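Local coordinates for topoisomerase I-like protein (Leishmania donovani, PDB 2B9S), which probably relaxes supercoiled DNA by transiently cutting and rejoining one strand, as one chain of a heterodimeric type IB topoisomerase, at residues R141-D146 with V229-S234; V244-A249 with F385-A390; Y282-L287 with V303-L308; E311-M316 with V321-L326. One frame throughout, in Å; residues are numbered along the deposited sequence.

Contact 1. Residues R141-D146 with V229-S234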
# COMPACT_ATOMS: atom_id res chain seq x y z
N ARG D 141 -10.70 14.93 12.67
CA ARG D 141 -11.02 13.50 12.54
C ARG D 141 -12.23 13.26 11.67
O ARG D 141 -12.48 12.14 11.23
CB ARG D 141 -11.19 12.82 13.96
N TYR D 142 -13.00 14.32 11.41
CA TYR D 142 -14.26 14.17 10.69
C TYR D 142 -14.46 15.20 9.62
O TYR D 142 -13.95 16.31 9.71
CB TYR D 142 -15.46 14.21 11.66
CG TYR D 142 -15.48 13.02 12.58
CD1 TYR D 142 -14.90 13.08 13.84
CD2 TYR D 142 -16.03 11.81 12.16
CE1 TYR D 142 -14.89 11.99 14.67
CE2 TYR D 142 -16.04 10.72 12.99
CZ TYR D 142 -15.46 10.81 14.24
OH TYR D 142 -15.46 9.72 15.08
N CYS D 143 -15.21 14.79 8.60
CA CYS D 143 -15.67 15.69 7.57
C CYS D 143 -17.16 15.44 7.35
O CYS D 143 -17.73 14.53 7.93
CB CYS D 143 -14.86 15.48 6.28
SG CYS D 143 -15.28 14.02 5.34
N VAL D 144 -17.79 16.26 6.51
CA VAL D 144 -19.19 16.05 6.16
C VAL D 144 -19.27 15.92 4.64
O VAL D 144 -19.02 16.87 3.91
CB VAL D 144 -20.14 17.17 6.74
CG1 VAL D 144 -21.59 16.93 6.32
CG2 VAL D 144 -20.06 17.24 8.26
N TRP D 145 -19.60 14.71 4.20
CA TRP D 145 -19.65 14.34 2.79
C TRP D 145 -21.12 14.12 2.47
O TRP D 145 -21.73 13.18 2.98
CB TRP D 145 -18.85 13.04 2.60
CG TRP D 145 -18.80 12.47 1.20
CD1 TRP D 145 -19.84 11.92 0.50
CD2 TRP D 145 -17.64 12.32 0.37
NE1 TRP D 145 -19.40 11.49 -0.73
CE2 TRP D 145 -18.05 11.71 -0.83
CE3 TRP D 145 -16.28 12.68 0.52
CZ2 TRP D 145 -17.16 11.42 -1.89
CZ3 TRP D 145 -15.39 12.41 -0.54
CH2 TRP D 145 -15.85 11.79 -1.72
N ASP D 146 -21.67 14.98 1.62
CA ASP D 146 -23.10 14.97 1.26
C ASP D 146 -24.03 14.91 2.49
O ASP D 146 -24.98 14.12 2.52
CB ASP D 146 -23.40 13.80 0.31
CG ASP D 146 -22.95 14.06 -1.11
OD1 ASP D 146 -22.57 15.20 -1.43
OD2 ASP D 146 -22.98 13.11 -1.92
N VAL D 229 -4.87 13.24 1.54
CA VAL D 229 -5.75 13.00 2.67
C VAL D 229 -7.08 12.48 2.13
O VAL D 229 -7.75 13.15 1.32
CB VAL D 229 -5.97 14.27 3.49
CG1 VAL D 229 -6.88 13.99 4.66
CG2 VAL D 229 -4.63 14.83 3.96
N MET D 230 -7.46 11.28 2.54
CA MET D 230 -8.69 10.64 2.08
C MET D 230 -9.54 10.13 3.27
O MET D 230 -9.08 10.15 4.42
CB MET D 230 -8.35 9.54 1.05
CG MET D 230 -7.93 10.13 -0.34
SD MET D 230 -7.78 8.89 -1.63
CE MET D 230 -7.13 9.75 -3.08
N LEU D 231 -10.75 9.65 2.99
CA LEU D 231 -11.66 9.16 4.06
C LEU D 231 -11.24 7.81 4.62
O LEU D 231 -10.48 7.09 4.00
CB LEU D 231 -13.13 9.14 3.60
CG LEU D 231 -13.80 10.44 3.14
CD1 LEU D 231 -15.31 10.33 3.17
CD2 LEU D 231 -13.38 11.63 3.96
N ALA D 232 -11.70 7.51 5.83
CA ALA D 232 -11.44 6.24 6.49
C ALA D 232 -12.20 5.11 5.79
O ALA D 232 -13.20 5.37 5.13
CB ALA D 232 -11.82 6.32 7.97
N PRO D 233 -11.72 3.86 5.91
CA PRO D 233 -12.40 2.73 5.25
C PRO D 233 -13.85 2.52 5.71
O PRO D 233 -14.65 1.95 4.96
CB PRO D 233 -11.51 1.52 5.59
CG PRO D 233 -10.23 2.08 6.13
CD PRO D 233 -10.51 3.45 6.66
N SER D 234 -14.17 2.99 6.93
CA SER D 234 -15.56 2.99 7.47
C SER D 234 -16.52 3.94 6.76
O SER D 234 -17.74 3.85 6.94
CB SER D 234 -15.57 3.28 8.99
OG SER D 234 -15.13 4.59 9.31

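Contact 2. Residues V244-A249 with F385-A390. With VO4 (vanadate ion), chain F; nucleotides of chain A.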
# COMPACT_ATOMS: atom_id res chain seq x y z
N VAL D 244 -18.36 -2.63 -5.01
CA VAL D 244 -18.31 -2.62 -6.46
C VAL D 244 -17.11 -3.45 -6.98
O VAL D 244 -17.23 -4.23 -7.93
CB VAL D 244 -18.31 -1.16 -6.96
CG1 VAL D 244 -17.73 -1.02 -8.36
CG2 VAL D 244 -19.74 -0.59 -6.88
N LYS D 245 -15.98 -3.29 -6.30
CA LYS D 245 -14.79 -4.11 -6.51
C LYS D 245 -15.04 -5.64 -6.37
O LYS D 245 -14.60 -6.44 -7.22
CB LYS D 245 -13.71 -3.64 -5.54
CG LYS D 245 -12.45 -4.48 -5.50
CD LYS D 245 -11.55 -4.01 -4.36
CE LYS D 245 -11.79 -4.83 -3.11
NZ LYS D 245 -11.02 -4.34 -1.92
N PHE D 246 -15.71 -6.04 -5.29
CA PHE D 246 -16.04 -7.46 -5.13
C PHE D 246 -17.11 -7.94 -6.10
O PHE D 246 -17.10 -9.09 -6.51
CB PHE D 246 -16.41 -7.78 -3.69
CG PHE D 246 -15.23 -7.80 -2.78
CD1 PHE D 246 -15.10 -6.86 -1.76
CD2 PHE D 246 -14.23 -8.75 -2.94
CE1 PHE D 246 -14.01 -6.88 -0.91
CE2 PHE D 246 -13.12 -8.77 -2.09
CZ PHE D 246 -13.02 -7.84 -1.08
N GLU D 247 -18.01 -7.04 -6.49
CA GLU D 247 -19.00 -7.36 -7.52
C GLU D 247 -18.37 -7.57 -8.90
O GLU D 247 -18.89 -8.38 -9.67
CB GLU D 247 -20.14 -6.34 -7.59
CG GLU D 247 -21.03 -6.32 -6.32
CD GLU D 247 -21.83 -7.60 -6.12
OE1 GLU D 247 -22.67 -7.92 -6.97
OE2 GLU D 247 -21.62 -8.29 -5.10
N LYS D 248 -17.26 -6.88 -9.23
CA LYS D 248 -16.57 -7.27 -10.48
C LYS D 248 -15.81 -8.59 -10.45
O LYS D 248 -15.75 -9.27 -11.46
CB LYS D 248 -15.87 -6.15 -11.31
CG LYS D 248 -15.27 -4.97 -10.64
CD LYS D 248 -14.88 -3.93 -11.73
CE LYS D 248 -13.69 -3.05 -11.31
NZ LYS D 248 -13.35 -2.07 -12.36
N ALA D 249 -15.24 -8.94 -9.30
CA ALA D 249 -14.62 -10.26 -9.13
C ALA D 249 -15.62 -11.43 -9.34
O ALA D 249 -15.27 -12.45 -9.95
CB ALA D 249 -13.92 -10.37 -7.78
N PHE D 385 -8.38 -10.42 -11.15
CA PHE D 385 -8.10 -11.86 -11.05
C PHE D 385 -7.56 -12.25 -9.70
O PHE D 385 -7.67 -13.40 -9.24
CB PHE D 385 -7.11 -12.30 -12.13
CG PHE D 385 -7.72 -12.51 -13.48
CD1 PHE D 385 -7.84 -11.45 -14.37
CD2 PHE D 385 -8.19 -13.78 -13.85
CE1 PHE D 385 -8.40 -11.65 -15.64
CE2 PHE D 385 -8.76 -14.00 -15.11
CZ PHE D 385 -8.88 -12.94 -16.01
N ARG D 386 -6.94 -11.28 -9.05
CA ARG D 386 -6.29 -11.51 -7.78
C ARG D 386 -7.35 -11.53 -6.67
O ARG D 386 -7.32 -12.40 -5.78
CB ARG D 386 -5.23 -10.43 -7.58
CG ARG D 386 -4.06 -10.86 -6.80
CD ARG D 386 -2.99 -9.74 -6.77
NE ARG D 386 -2.30 -9.75 -5.49
CZ ARG D 386 -1.31 -10.58 -5.18
NH1 ARG D 386 -0.87 -11.47 -6.07
NH2 ARG D 386 -0.74 -10.50 -4.00
N THR D 387 -8.27 -10.56 -6.73
CA THR D 387 -9.48 -10.52 -5.90
C THR D 387 -10.35 -11.77 -6.12
O THR D 387 -10.84 -12.37 -5.16
CB THR D 387 -10.35 -9.27 -6.23
OG1 THR D 387 -9.54 -8.10 -6.18
CG2 THR D 387 -11.51 -9.13 -5.25
N TYR D 388 -10.54 -12.12 -7.40
CA TYR D 388 -11.27 -13.32 -7.79
C TYR D 388 -10.63 -14.59 -7.23
O TYR D 388 -11.32 -15.43 -6.65
CB TYR D 388 -11.38 -13.40 -9.32
CG TYR D 388 -11.73 -14.79 -9.82
CD1 TYR D 388 -13.05 -15.25 -9.81
CD2 TYR D 388 -10.73 -15.65 -10.28
CE1 TYR D 388 -13.37 -16.53 -10.23
CE2 TYR D 388 -11.03 -16.93 -10.72
CZ TYR D 388 -12.35 -17.36 -10.70
OH TYR D 388 -12.65 -18.64 -11.14
N ASN D 389 -9.32 -14.72 -7.39
CA ASN D 389 -8.60 -15.88 -6.92
C ASN D 389 -8.62 -16.06 -5.41
O ASN D 389 -8.69 -17.18 -4.93
CB ASN D 389 -7.14 -15.85 -7.40
CG ASN D 389 -6.98 -16.47 -8.77
OD1 ASN D 389 -7.37 -17.62 -8.98
ND2 ASN D 389 -6.40 -15.71 -9.72
N ALA D 390 -8.52 -14.95 -4.68
CA ALA D 390 -8.48 -15.01 -3.22
C ALA D 390 -9.85 -15.41 -2.69
O ALA D 390 -9.97 -16.25 -1.80
CB ALA D 390 -8.05 -13.67 -2.65
V VO4 F . -1.75 -6.72 -2.94
O1 VO4 F . -1.35 -8.31 -2.35
O2 VO4 F . -1.42 -6.23 -4.60
P DT A 10 -7.67 -3.32 -3.49
OP1 DT A 10 -7.91 -4.44 -4.40
OP2 DT A 10 -8.43 -3.11 -2.23
O5' DT A 10 -6.14 -3.40 -3.03
C5' DT A 10 -5.11 -3.95 -3.87
C4' DT A 10 -3.79 -3.96 -3.14
O4' DT A 10 -3.42 -2.64 -2.69
C3' DT A 10 -3.76 -4.79 -1.85
O3' DT A 10 -2.60 -5.57 -1.89
C2' DT A 10 -3.65 -3.81 -0.69
C1' DT A 10 -2.83 -2.74 -1.38
N1 DT A 10 -2.86 -1.39 -0.78
C2 DT A 10 -1.65 -0.74 -0.58
O2 DT A 10 -0.57 -1.24 -0.83
N3 DT A 10 -1.76 0.52 -0.05
C4 DT A 10 -2.93 1.18 0.30
O4 DT A 10 -2.89 2.33 0.76
C5 DT A 10 -4.15 0.45 0.08
C7 DT A 10 -5.49 1.01 0.53
C6 DT A 10 -4.07 -0.78 -0.46

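Contact 3. Residues Y282-L287 with V303-L308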
# COMPACT_ATOMS: atom_id res chain seq x y z
N TYR D 282 -2.46 -16.27 -18.62
CA TYR D 282 -2.39 -17.58 -17.98
C TYR D 282 -1.76 -17.53 -16.58
O TYR D 282 -2.26 -18.16 -15.63
CB TYR D 282 -1.62 -18.55 -18.87
CG TYR D 282 -1.31 -19.89 -18.24
CD1 TYR D 282 -2.27 -20.91 -18.19
CD2 TYR D 282 -0.04 -20.14 -17.70
CE1 TYR D 282 -1.98 -22.14 -17.61
CE2 TYR D 282 0.25 -21.37 -17.12
CZ TYR D 282 -0.72 -22.37 -17.08
OH TYR D 282 -0.43 -23.60 -16.51
N PHE D 283 -0.63 -16.81 -16.45
CA PHE D 283 0.04 -16.61 -15.16
C PHE D 283 -0.81 -15.81 -14.18
O PHE D 283 -0.89 -16.18 -13.02
CB PHE D 283 1.40 -15.90 -15.31
CG PHE D 283 2.49 -16.77 -15.87
CD1 PHE D 283 2.34 -18.16 -15.95
CD2 PHE D 283 3.68 -16.20 -16.30
CE1 PHE D 283 3.35 -18.96 -16.48
CE2 PHE D 283 4.70 -16.99 -16.81
CZ PHE D 283 4.53 -18.38 -16.90
N ILE D 284 -1.40 -14.72 -14.64
CA ILE D 284 -2.24 -13.84 -13.81
C ILE D 284 -3.49 -14.58 -13.32
O ILE D 284 -3.88 -14.46 -12.14
CB ILE D 284 -2.61 -12.54 -14.57
CG1 ILE D 284 -1.36 -11.67 -14.80
CG2 ILE D 284 -3.71 -11.76 -13.85
CD1 ILE D 284 -1.55 -10.50 -15.75
N ASP D 285 -4.11 -15.34 -14.22
CA ASP D 285 -5.24 -16.21 -13.89
C ASP D 285 -4.86 -17.32 -12.90
O ASP D 285 -5.44 -17.39 -11.81
CB ASP D 285 -5.84 -16.80 -15.16
CG ASP D 285 -6.95 -17.83 -14.88
OD1 ASP D 285 -7.43 -17.94 -13.74
OD2 ASP D 285 -7.33 -18.52 -15.84
N ARG D 286 -3.91 -18.18 -13.27
CA ARG D 286 -3.68 -19.42 -12.51
C ARG D 286 -2.85 -19.22 -11.26
O ARG D 286 -3.05 -19.93 -10.27
CB ARG D 286 -3.07 -20.54 -13.39
CG ARG D 286 -3.84 -20.93 -14.66
CD ARG D 286 -5.36 -20.83 -14.55
NE ARG D 286 -5.99 -21.78 -13.63
CZ ARG D 286 -6.96 -22.64 -13.96
NH1 ARG D 286 -7.46 -22.68 -15.20
NH2 ARG D 286 -7.46 -23.45 -13.04
N LEU D 287 -1.93 -18.26 -11.31
CA LEU D 287 -0.98 -17.99 -10.22
C LEU D 287 -1.24 -16.69 -9.45
O LEU D 287 -0.52 -16.40 -8.49
CB LEU D 287 0.46 -17.97 -10.75
CG LEU D 287 1.08 -19.21 -11.40
CD1 LEU D 287 2.50 -18.89 -11.75
CD2 LEU D 287 1.00 -20.40 -10.45
N VAL D 303 9.51 -6.87 -9.77
CA VAL D 303 8.80 -7.24 -10.99
C VAL D 303 7.45 -7.85 -10.66
O VAL D 303 7.20 -8.29 -9.54
CB VAL D 303 9.65 -8.22 -11.87
CG1 VAL D 303 11.00 -7.58 -12.25
CG2 VAL D 303 9.86 -9.56 -11.14
N GLY D 304 6.57 -7.82 -11.65
CA GLY D 304 5.37 -8.65 -11.65
C GLY D 304 5.32 -9.31 -13.01
O GLY D 304 6.33 -9.40 -13.70
N CYS D 305 4.13 -9.73 -13.42
CA CYS D 305 4.00 -10.58 -14.60
C CYS D 305 4.69 -10.03 -15.87
O CYS D 305 5.63 -10.64 -16.37
CB CYS D 305 2.52 -10.89 -14.84
SG CYS D 305 2.34 -12.08 -16.13
N CYS D 306 4.24 -8.88 -16.36
CA CYS D 306 4.70 -8.31 -17.62
C CYS D 306 6.18 -7.90 -17.61
O CYS D 306 6.77 -7.69 -18.68
CB CYS D 306 3.82 -7.12 -18.04
SG CYS D 306 2.05 -7.52 -18.34
N SER D 307 6.78 -7.80 -16.42
CA SER D 307 8.19 -7.40 -16.31
C SER D 307 9.17 -8.53 -15.88
O SER D 307 10.35 -8.28 -15.59
CB SER D 307 8.32 -6.15 -15.42
OG SER D 307 7.81 -6.38 -14.13
N LEU D 308 8.68 -9.77 -15.82
CA LEU D 308 9.57 -10.90 -15.53
C LEU D 308 10.71 -10.96 -16.55
O LEU D 308 10.51 -10.74 -17.73
CB LEU D 308 8.83 -12.23 -15.49
CG LEU D 308 7.74 -12.41 -14.42
CD1 LEU D 308 6.81 -13.56 -14.81
CD2 LEU D 308 8.33 -12.58 -13.00

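Contact 4. Residues E311-M316 with V321-L326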
# COMPACT_ATOMS: atom_id res chain seq x y z
N GLU D 311 16.20 -14.33 -16.02
CA GLU D 311 16.70 -14.73 -14.70
C GLU D 311 15.63 -15.14 -13.65
O GLU D 311 15.97 -15.75 -12.63
CB GLU D 311 17.56 -13.62 -14.11
CG GLU D 311 16.81 -12.28 -13.89
CD GLU D 311 17.75 -11.09 -13.68
OE1 GLU D 311 18.93 -11.33 -13.31
OE2 GLU D 311 17.33 -9.92 -13.88
N HIS D 312 14.37 -14.80 -13.87
CA HIS D 312 13.33 -14.99 -12.84
C HIS D 312 12.65 -16.33 -12.93
O HIS D 312 11.97 -16.72 -11.99
CB HIS D 312 12.29 -13.88 -12.87
CG HIS D 312 12.84 -12.55 -12.47
ND1 HIS D 312 12.56 -11.40 -13.16
CD2 HIS D 312 13.72 -12.20 -11.50
CE1 HIS D 312 13.22 -10.39 -12.62
NE2 HIS D 312 13.93 -10.86 -11.61
N ILE D 313 12.80 -17.00 -14.08
CA ILE D 313 12.29 -18.36 -14.27
C ILE D 313 13.39 -19.37 -14.64
O ILE D 313 14.40 -19.02 -15.24
CB ILE D 313 11.10 -18.45 -15.28
CG1 ILE D 313 11.57 -18.24 -16.73
CG2 ILE D 313 9.91 -17.51 -14.87
CD1 ILE D 313 10.49 -18.52 -17.78
N GLN D 314 13.17 -20.62 -14.26
CA GLN D 314 14.09 -21.70 -14.54
C GLN D 314 13.24 -22.89 -15.01
O GLN D 314 12.30 -23.29 -14.33
CB GLN D 314 14.87 -22.03 -13.28
CG GLN D 314 16.04 -22.95 -13.46
CD GLN D 314 16.75 -23.20 -12.14
OE1 GLN D 314 16.67 -22.38 -11.22
NE2 GLN D 314 17.44 -24.33 -12.03
N LEU D 315 13.56 -23.40 -16.20
CA LEU D 315 12.83 -24.52 -16.81
C LEU D 315 13.37 -25.87 -16.34
O LEU D 315 14.51 -26.23 -16.65
CB LEU D 315 12.84 -24.41 -18.35
CG LEU D 315 11.79 -23.63 -19.16
CD1 LEU D 315 10.97 -22.62 -18.38
CD2 LEU D 315 12.43 -22.96 -20.37
N MET D 316 12.54 -26.60 -15.59
CA MET D 316 12.87 -27.89 -14.97
C MET D 316 12.29 -29.05 -15.79
O MET D 316 11.45 -28.83 -16.67
CB MET D 316 12.31 -27.95 -13.54
CG MET D 316 12.48 -26.67 -12.72
SD MET D 316 14.19 -26.29 -12.34
CE MET D 316 14.49 -27.47 -11.03
N VAL D 321 8.02 -25.10 -14.03
CA VAL D 321 8.71 -23.81 -14.01
C VAL D 321 8.98 -23.43 -12.56
O VAL D 321 8.07 -23.40 -11.75
CB VAL D 321 7.91 -22.70 -14.71
CG1 VAL D 321 8.81 -21.48 -14.98
CG2 VAL D 321 7.33 -23.19 -16.01
N ARG D 322 10.25 -23.20 -12.25
CA ARG D 322 10.67 -22.60 -11.00
C ARG D 322 10.77 -21.06 -11.13
O ARG D 322 11.68 -20.54 -11.81
CB ARG D 322 12.02 -23.16 -10.58
CG ARG D 322 12.51 -22.62 -9.26
CD ARG D 322 13.63 -23.47 -8.72
NE ARG D 322 13.15 -24.80 -8.32
CZ ARG D 322 13.94 -25.84 -8.02
NH1 ARG D 322 15.26 -25.73 -8.07
NH2 ARG D 322 13.39 -27.00 -7.67
N PHE D 323 9.85 -20.36 -10.47
CA PHE D 323 9.85 -18.89 -10.32
C PHE D 323 10.69 -18.47 -9.11
O PHE D 323 10.57 -19.04 -8.03
CB PHE D 323 8.42 -18.39 -10.09
CG PHE D 323 7.52 -18.51 -11.30
CD1 PHE D 323 7.29 -17.42 -12.12
CD2 PHE D 323 6.89 -19.72 -11.60
CE1 PHE D 323 6.46 -17.51 -13.23
CE2 PHE D 323 6.07 -19.83 -12.71
CZ PHE D 323 5.86 -18.72 -13.53
N ASP D 324 11.55 -17.46 -9.27
CA ASP D 324 12.24 -16.86 -8.12
C ASP D 324 12.50 -15.38 -8.37
O ASP D 324 13.37 -15.01 -9.17
CB ASP D 324 13.53 -17.61 -7.79
CG ASP D 324 14.19 -17.14 -6.49
OD1 ASP D 324 13.67 -16.23 -5.80
OD2 ASP D 324 15.25 -17.71 -6.17
N PHE D 325 11.73 -14.53 -7.71
CA PHE D 325 11.82 -13.09 -7.98
C PHE D 325 11.31 -12.25 -6.83
O PHE D 325 10.51 -12.72 -6.01
CB PHE D 325 11.10 -12.73 -9.30
CG PHE D 325 9.60 -12.90 -9.24
CD1 PHE D 325 8.79 -11.91 -8.69
CD2 PHE D 325 8.99 -14.05 -9.77
CE1 PHE D 325 7.37 -12.06 -8.64
CE2 PHE D 325 7.59 -14.23 -9.72
CZ PHE D 325 6.78 -13.22 -9.15
N LEU D 326 11.75 -11.00 -6.77
CA LEU D 326 11.21 -10.04 -5.79
C LEU D 326 10.04 -9.32 -6.44
O LEU D 326 10.17 -8.75 -7.53
CB LEU D 326 12.30 -9.05 -5.31
CG LEU D 326 13.58 -9.66 -4.69
CD1 LEU D 326 14.55 -8.55 -4.33
CD2 LEU D 326 13.30 -10.53 -3.45
O HOH W 1 13.82 -9.56 -8.76

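Contact 1. Residues R141-D146 with V229-S234
Leu231 reaches across to strand 142-145 with both of its methyls, each overlapping a different residue. CD2 sits on the thiol of Cys143, with CD2 and SG 3.4 Å apart, while CD1 meets the benzene half of the Trp145 indole at a slant, 3.7 Å from CE3. A branched leucine suits this place, because its fork spans two neighbours on the same side of a strand; Val144, between them, points to the other side. On Trp145, CG lies trans to the backbone N (chi1 179°), which carries the large ring out from the strand until its six-membered part reaches the leucine methyl CD1. Cys143 is compact enough to fit where the strand runs closer to the loop. The indole has a second aromatic neighbour in Trp22, edge-to-face, and Val237 at the start of helix 236-266 touches both Trp145 and Leu231. All three contact residues are buried, yet they share only 126 Å² of surface, and the nearest CA atoms, of Cys143 and Leu231, remain 8.4 Å apart. No hydrogen bond crosses here. The chemistry is therefore that of purely apolar side-chain packing, joining strand 142-145 to the loop between strand 226-229 and helix 236-266.

Contact 2. Residues V244-A249 with F385-A390
Helices 244-249 and 385-390 cross at a signed angle of -77°, their axes approaching to 8.9 Å. Ala249 and Tyr388 mark the closest point of the backbones, with CA atoms 4.7 Å apart, a proximity that the small methyl of alanine permits. Thr387 fills the space beside it: its CG2, trans to the backbone N, lies 3.7 Å from Ala249 CB and 3.6 Å from Phe246 CE2, so the methyl branch of the threonine faces the apolar side chains. Tyr388 turns a ring edge to the carbonyl oxygen of Ala249. Beyond this packing, each helix sends a long basic side chain toward the DNA. Lys245 NZ donates to the phosphate oxygen OP2 of DT10 at 2.9 Å and also pairs with Asp242. Arg386, bent at chi3, presents NH2 in the guanidinium plane to vanadate O1, a 2.8 Å bond that is nearly straight at 167°. The vanadium is bound by O3' of the same nucleotide, and His429 and Arg290 also hydrogen-bond the vanadate, while Tyr22 of the other protein chain bonds Arg386 NE. An apolar crossing thus carries Lys245 to the DNA phosphate and Arg386 to the vanadate, where they probably help hold the nicked strand and the transition-state mimic.

Contact 3. Residues Y282-L287 with V303-L308
The Phe283 ring has Cys305 SG at its edge, near the ring plane, and Leu308 CD1 approaching obliquely, 4.4 Å from the ring atom CD2. The ring also packs edge-to-face with Phe323, and its CE1 in turn comes up to the edge of the neighbouring Tyr282 ring, in that ring's plane. Cys305 is the central residue from the loop. With SG trans to its backbone N (chi1 -172°), the thiol projects between two consecutive residues of the helix, lying 4.0 Å from Phe283 CB and equally 4.0 Å from Ile284 CG1. The Cys305 CB carbon leans on the same arm of Ile284, so the isoleucine covers both atoms of the short side chain. Cysteine suits the place, being small, weakly polar and content among hydrocarbon. No hydrogen bond joins the two segments. The loop 303-308 instead holds its own shape: Gly304 N donates to Ser307 OG at 3.1 Å, while Ser307 N reaches back to Gly304 O and Leu308 N to Cys305 O, each at 3.2 Å, giving two overlapping turns. Cys305 and Cys306 also make backbone hydrogen bonds with Arg290 and Val291, which ties this loop to the chain carrying a vanadate-binding arginine. Around the contact, Phe283 rests on Leu347 of helix 341-351, Leu308 touches Phe325 of strand 320-326, and Asp285, on another side of helix 272-287, forms a salt bridge with Arg260 of helix 236-266.

Contact 4. Residues E311-M316 with V321-L326
Strands 313-315 and 321-326 run antiparallel, at 161° between their directions and with axes 4.7 Å apart at closest. Gln314 and Arg322 form the hydrogen-bonded pair: Gln314 N reaches Arg322 O at 2.9 Å through a bent bond (135°), and Arg322 N reaches Gln314 O, also at 2.9 Å. A further bond, Asp324 N to His312 O at 2.8 Å, continues the register where the first segment leaves its 3-10 turn. Ile313 and Leu315 share one face with their partners Phe323 and Val321, where aliphatic and aromatic residues make an apolar surface; Ile313 CG2 lies 3.8 Å from Phe323 CD1. This side packs against Leu347 and Tyr344 of helix 341-351. On the other face the long chains of Gln314 and Arg322 run side by side. Met316, folded at chi2 and chi3, lays its methyl over one face of the arginine's guanidinium, with CE 3.5 Å from CZ, while Arg322 NE forms a salt bridge with Asp336. His312 crosses Phe325 at about a right angle, its CD2 3.5 Å from Phe325 CB. Its ND1 accepts a hydrogen bond from Arg309 N and its NE2 donates weakly, at 3.1 Å, to a water that also accepts one from Leu326 N, so a neutral ring protonated on NE2 is likely. The whole is a beta hairpin, two strands of a three-stranded antiparallel sheet; the connection from strand 320-326, central in that sheet, to strand 332-338 carries Lys328, which lines the vanadate pocket.

Contacts 1, 2 and 3 are buried, whereas contact 4 is only partly so and has one polar, solvent-facing side. Contacts 1 and 3 are both small, apolar meetings of a regular element with a loop, each using a cysteine, but lie about 35 Å apart between centres, on opposite sides of the chain's centre. Contact 4 alone is knit by backbone hydrogen bonds; contact 2 alone binds the vanadate and hydrogen-bonds a DNA phosphate, while in contact 1 Met230 packs on a base. Contacts 2, 3 and 4 form a chain of neighbours: Asn389 probably hydrogen-bonds Asp285 O, and Val303 N probably bonds Leu326 O. Contact 1 touches none of the others; helix 236-266, which follows its second segment, supplies the first segment of contact 2.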